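Long-range contacts in geranyltranstransferase (Thermotoga neapolitana, PDB 4WK5), which is a family member of the all-trans polyprenyl synthases and probably joins isoprenoid diphosphate units with the help of magnesium: residues Arg58-Leu63 against Ala188-Cys193; Leu156-Ala161 against Tyr182-Gly187. All blocks are in the same frame, centred on the assembly; numbering follows the deposited sequence.

Both contacts are buried and both use helix 175-201, contact 2 at residues 182-187 and contact 1 at the adjoining 188-193. Contact 1 lies about 6 Å from the centre of the chain, measured from its own centre; contact 2 lies about 10 Å from it and borders the second subunit. Their partners differ: helix 59-70 in contact 1, helix 143-166 in contact 2. Contact 1 works at a distance, through long side chains and an arginine that crosses an aromatic ring with its guanidinium tilted against it. Contact 2 is a close backbone approach at a glycine, with a bridging water and a charged pair whose geometry is doubtful. Leu156 of contact 2 packs against Leu189 of contact 1.

Contact 1: residues Arg58-Leu63 against Ala188-Cys193; sequences RIRPLL and ALFAFC
Arg60 reaches over Phe190 and Leu189, joining helix 59-70 to helix 175-201 in the all-helical isoprenoid synthase fold. Arg60 belongs to the basic GGKRxRP motif; in relatives the matching arginine binds the diphosphate of isopentenyl diphosphate. The two short segments run in similar directions, 25° apart. Arg60 CB starts beside Cys193 SG, at 3.8 Å. With CG anti to the carbonyl carbon (chi1 -68°), the chain turns over the Phe190 ring. CG makes an off-centre CH-pi contact there, 4.2 Å from the ring centroid. CD meets Leu189 CD2 at 3.6 Å. NE comes near both Leu189 CD2 and Phe190 CE2. Phe190 CZ lies over one face of the guanidinium, toward its rim, and the two planes are 35° apart. At the tip, Arg60 NH2 is 3.6 Å from Phe190 CE2. The side chain also rests on Val85 and His89 of helix 75-96. Shortening Arg60 to an alanine would probably leave the Phe190 ring and Leu189 CD2 without cover and take a positive charge from the presumed diphosphate site. Phe190 also meets Phe215 edge-to-face. Leu63 CD2 sits in the plane of the Phe190 ring, 3.8 Å from CD1, and touches Cys193 CB at 3.7 Å.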
# COMPACT_ATOMS: atom_id res chain seq x y z
N ARG A 58 -21.18 0.85 0.82
CA ARG A 58 -20.56 0.75 -0.51
C ARG A 58 -20.80 1.98 -1.38
O ARG A 58 -20.91 1.87 -2.59
CB ARG A 58 -21.07 -0.49 -1.27
CG ARG A 58 -21.00 -1.82 -0.50
CD ARG A 58 -19.59 -2.15 -0.01
NE ARG A 58 -19.53 -3.52 0.49
CZ ARG A 58 -18.61 -3.98 1.33
NH1 ARG A 58 -17.62 -3.19 1.77
NH2 ARG A 58 -18.66 -5.25 1.73
N ILE A 59 -20.86 3.16 -0.77
CA ILE A 59 -21.15 4.38 -1.54
C ILE A 59 -20.11 4.65 -2.63
O ILE A 59 -20.46 4.99 -3.76
CB ILE A 59 -21.25 5.59 -0.60
CG1 ILE A 59 -22.45 5.43 0.35
CG2 ILE A 59 -21.38 6.88 -1.40
CD1 ILE A 59 -23.74 5.06 -0.35
N ARG A 60 -18.84 4.46 -2.31
CA ARG A 60 -17.79 4.77 -3.28
C ARG A 60 -17.83 3.85 -4.51
O ARG A 60 -17.81 4.34 -5.64
CB ARG A 60 -16.42 4.74 -2.61
CG ARG A 60 -16.22 5.87 -1.61
CD ARG A 60 -15.04 5.59 -0.65
NE ARG A 60 -14.97 6.60 0.40
CZ ARG A 60 -15.69 6.58 1.52
NH1 ARG A 60 -16.54 5.58 1.74
NH2 ARG A 60 -15.57 7.55 2.42
N PRO A 61 -17.87 2.51 -4.31
CA PRO A 61 -17.91 1.70 -5.54
C PRO A 61 -19.21 1.89 -6.31
O PRO A 61 -19.21 1.81 -7.54
CB PRO A 61 -17.77 0.25 -5.02
CG PRO A 61 -18.13 0.31 -3.56
CD PRO A 61 -17.67 1.68 -3.10
N LEU A 62 -20.31 2.12 -5.60
CA LEU A 62 -21.57 2.40 -6.28
C LEU A 62 -21.46 3.66 -7.13
O LEU A 62 -22.00 3.71 -8.23
CB LEU A 62 -22.72 2.53 -5.29
CG LEU A 62 -23.27 1.22 -4.71
CD1 LEU A 62 -24.17 1.52 -3.51
CD2 LEU A 62 -24.05 0.47 -5.78
N LEU A 63 -20.76 4.68 -6.63
CA LEU A 63 -20.55 5.90 -7.39
C LEU A 63 -19.73 5.64 -8.66
O LEU A 63 -20.06 6.15 -9.73
CB LEU A 63 -19.88 6.96 -6.52
CG LEU A 63 -19.63 8.36 -7.06
CD1 LEU A 63 -20.97 9.04 -7.38
CD2 LEU A 63 -18.85 9.14 -6.00
N ALA A 188 -10.29 13.22 -1.69
CA ALA A 188 -9.45 12.67 -2.75
C ALA A 188 -10.01 11.35 -3.30
O ALA A 188 -9.98 11.12 -4.52
CB ALA A 188 -7.99 12.48 -2.25
N LEU A 189 -10.54 10.49 -2.43
CA LEU A 189 -11.02 9.20 -2.91
C LEU A 189 -12.33 9.38 -3.67
O LEU A 189 -12.58 8.68 -4.66
CB LEU A 189 -11.19 8.19 -1.78
CG LEU A 189 -11.48 6.74 -2.19
CD1 LEU A 189 -10.46 6.22 -3.20
CD2 LEU A 189 -11.45 5.86 -0.93
N PHE A 190 -13.18 10.31 -3.23
CA PHE A 190 -14.40 10.58 -4.00
C PHE A 190 -14.06 11.22 -5.34
O PHE A 190 -14.71 10.94 -6.34
CB PHE A 190 -15.37 11.45 -3.21
CG PHE A 190 -16.20 10.67 -2.21
CD1 PHE A 190 -17.24 9.85 -2.64
CD2 PHE A 190 -15.94 10.76 -0.85
CE1 PHE A 190 -18.00 9.13 -1.72
CE2 PHE A 190 -16.69 10.05 0.07
CZ PHE A 190 -17.73 9.23 -0.36
N ALA A 191 -13.04 12.08 -5.38
CA ALA A 191 -12.64 12.67 -6.65
C ALA A 191 -12.22 11.58 -7.63
O ALA A 191 -12.50 11.64 -8.83
CB ALA A 191 -11.52 13.68 -6.43
N PHE A 192 -11.53 10.56 -7.10
CA PHE A 192 -11.09 9.46 -7.93
C PHE A 192 -12.28 8.65 -8.44
O PHE A 192 -12.26 8.17 -9.57
CB PHE A 192 -10.11 8.55 -7.16
CG PHE A 192 -9.59 7.40 -7.98
CD1 PHE A 192 -8.54 7.59 -8.87
CD2 PHE A 192 -10.16 6.13 -7.87
CE1 PHE A 192 -8.06 6.52 -9.64
CE2 PHE A 192 -9.68 5.07 -8.63
CZ PHE A 192 -8.64 5.26 -9.51
N CYS A 193 -13.33 8.53 -7.63
CA CYS A 193 -14.54 7.82 -8.06
C CYS A 193 -15.16 8.47 -9.29
O CYS A 193 -15.73 7.78 -10.12
CB CYS A 193 -15.58 7.73 -6.95
SG CYS A 193 -15.09 6.69 -5.58

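Contact 2: residues Leu156-Ala161 against Tyr182-Gly187; sequences LLLGEA and YSFKTG
The Phe184 ring meets helix 143-166 with its edge. Leu158 CB lies near the ring plane, 3.9 Å from Phe184 CD2, and Gly159 N is also at the edge. The side chains of Leu158 and Phe184 lie side by side and point the same way. Phe40 of the second subunit meets the Phe184 ring with its plane turned about 75°.

Gly159 CA is 3.6 Å from Phe184 CB and 3.7 Å from Lys185 N. A beta carbon on Gly159 would collide with the Phe184-Lys185 backbone. The segment axes come within 6.7 Å and cross at -121°. Leu156 CD2 presses on the carbonyls of Phe184 and Lys185, and Leu156 CA makes a CA-H...O contact with Phe184 O (3.4 Å). One water donates to both Leu156 O and Lys185 O, at 2.8 Å each, tying the backbones together.

Lys185 CG is anti to the backbone N (chi1 179°), and the chain runs beside Glu160 before bending at its end. Glu160 OE1 and Lys185 NZ form a salt bridge, but are modelled too close together, so its geometry is doubtful. Lys185 also touches Asp96 and Gln220, and Glu160 OE2 lies close to Asp96 OD1.

Within 182-187 the helix widens into a pi-type turn, where Tyr182 O accepts from both Thr186 N and Gly187 N. Thr186 OG1 is hydrogen-bonded to Gln220. Asp96 probably begins the first aspartate-rich motif, which binds magnesium in relatives. Lys185 and Thr186 match the Lys-Thr pair that lines the allylic diphosphate site in related prenyl synthases, so this crossing is probably part of that pocket's wall.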
# COMPACT_ATOMS: atom_id res chain seq x y z
N LEU A 156 -4.68 10.53 0.47
CA LEU A 156 -5.54 10.00 1.53
C LEU A 156 -4.74 9.73 2.82
O LEU A 156 -5.21 10.05 3.92
CB LEU A 156 -6.24 8.73 1.03
CG LEU A 156 -7.30 9.02 -0.06
CD1 LEU A 156 -7.66 7.74 -0.82
CD2 LEU A 156 -8.58 9.67 0.53
N LEU A 157 -3.52 9.23 2.66
CA LEU A 157 -2.66 8.94 3.81
C LEU A 157 -2.27 10.26 4.49
O LEU A 157 -2.32 10.36 5.71
CB LEU A 157 -1.43 8.16 3.36
CG LEU A 157 -0.43 7.67 4.43
CD1 LEU A 157 0.58 8.76 4.82
CD2 LEU A 157 -1.14 7.13 5.64
N LEU A 158 -1.89 11.27 3.69
CA LEU A 158 -1.53 12.57 4.26
C LEU A 158 -2.72 13.16 5.00
O LEU A 158 -2.57 13.75 6.06
CB LEU A 158 -1.04 13.54 3.19
CG LEU A 158 0.29 13.18 2.51
CD1 LEU A 158 0.55 14.16 1.38
CD2 LEU A 158 1.44 13.23 3.52
N GLY A 159 -3.91 12.97 4.43
CA GLY A 159 -5.13 13.44 5.07
C GLY A 159 -5.32 12.78 6.43
O GLY A 159 -5.71 13.43 7.41
N GLU A 160 -5.10 11.47 6.50
CA GLU A 160 -5.24 10.76 7.77
C GLU A 160 -4.17 11.23 8.75
O GLU A 160 -4.47 11.43 9.94
CB GLU A 160 -5.17 9.24 7.56
CG GLU A 160 -5.26 8.42 8.87
CD GLU A 160 -6.52 8.71 9.69
OE1 GLU A 160 -7.56 9.09 9.11
OE2 GLU A 160 -6.46 8.55 10.93
N ALA A 161 -2.95 11.45 8.26
CA ALA A 161 -1.88 11.98 9.11
C ALA A 161 -2.28 13.35 9.68
O ALA A 161 -2.14 13.58 10.88
CB ALA A 161 -0.57 12.09 8.32
N TYR A 182 -9.90 17.65 5.19
CA TYR A 182 -11.10 16.99 4.66
C TYR A 182 -10.90 16.64 3.20
O TYR A 182 -11.26 15.57 2.74
CB TYR A 182 -12.35 17.87 4.81
CG TYR A 182 -12.99 17.81 6.18
CD1 TYR A 182 -12.22 17.81 7.33
CD2 TYR A 182 -14.38 17.79 6.31
CE1 TYR A 182 -12.81 17.76 8.58
CE2 TYR A 182 -14.97 17.74 7.55
CZ TYR A 182 -14.18 17.72 8.68
OH TYR A 182 -14.78 17.68 9.92
N SER A 183 -10.33 17.59 2.47
CA SER A 183 -10.09 17.40 1.04
C SER A 183 -9.18 16.22 0.78
O SER A 183 -9.42 15.43 -0.13
CB SER A 183 -9.47 18.66 0.45
OG SER A 183 -9.05 18.43 -0.88
N PHE A 184 -8.13 16.09 1.59
CA PHE A 184 -7.19 14.99 1.42
C PHE A 184 -7.74 13.67 1.95
O PHE A 184 -7.63 12.62 1.30
CB PHE A 184 -5.87 15.29 2.13
CG PHE A 184 -4.90 16.13 1.33
CD1 PHE A 184 -5.35 16.98 0.34
CD2 PHE A 184 -3.55 16.03 1.57
CE1 PHE A 184 -4.45 17.76 -0.39
CE2 PHE A 184 -2.63 16.80 0.84
CZ PHE A 184 -3.09 17.66 -0.14
N LYS A 185 -8.32 13.70 3.15
CA LYS A 185 -8.69 12.46 3.83
C LYS A 185 -9.92 11.77 3.24
O LYS A 185 -10.03 10.53 3.27
CB LYS A 185 -8.92 12.75 5.32
CG LYS A 185 -9.35 11.56 6.17
CD LYS A 185 -9.95 12.08 7.48
CE LYS A 185 -10.64 10.97 8.26
NZ LYS A 185 -9.69 9.89 8.65
N THR A 186 -10.85 12.57 2.72
CA THR A 186 -12.12 12.06 2.22
C THR A 186 -12.37 12.50 0.77
O THR A 186 -12.80 11.69 -0.08
CB THR A 186 -13.29 12.54 3.10
OG1 THR A 186 -13.04 12.14 4.45
CG2 THR A 186 -14.62 11.94 2.63
N GLY A 187 -12.10 13.76 0.48
CA GLY A 187 -12.30 14.30 -0.86
C GLY A 187 -11.55 13.56 -1.95
O GLY A 187 -12.10 13.29 -3.03
O HOH W 1 -7.86 9.08 4.27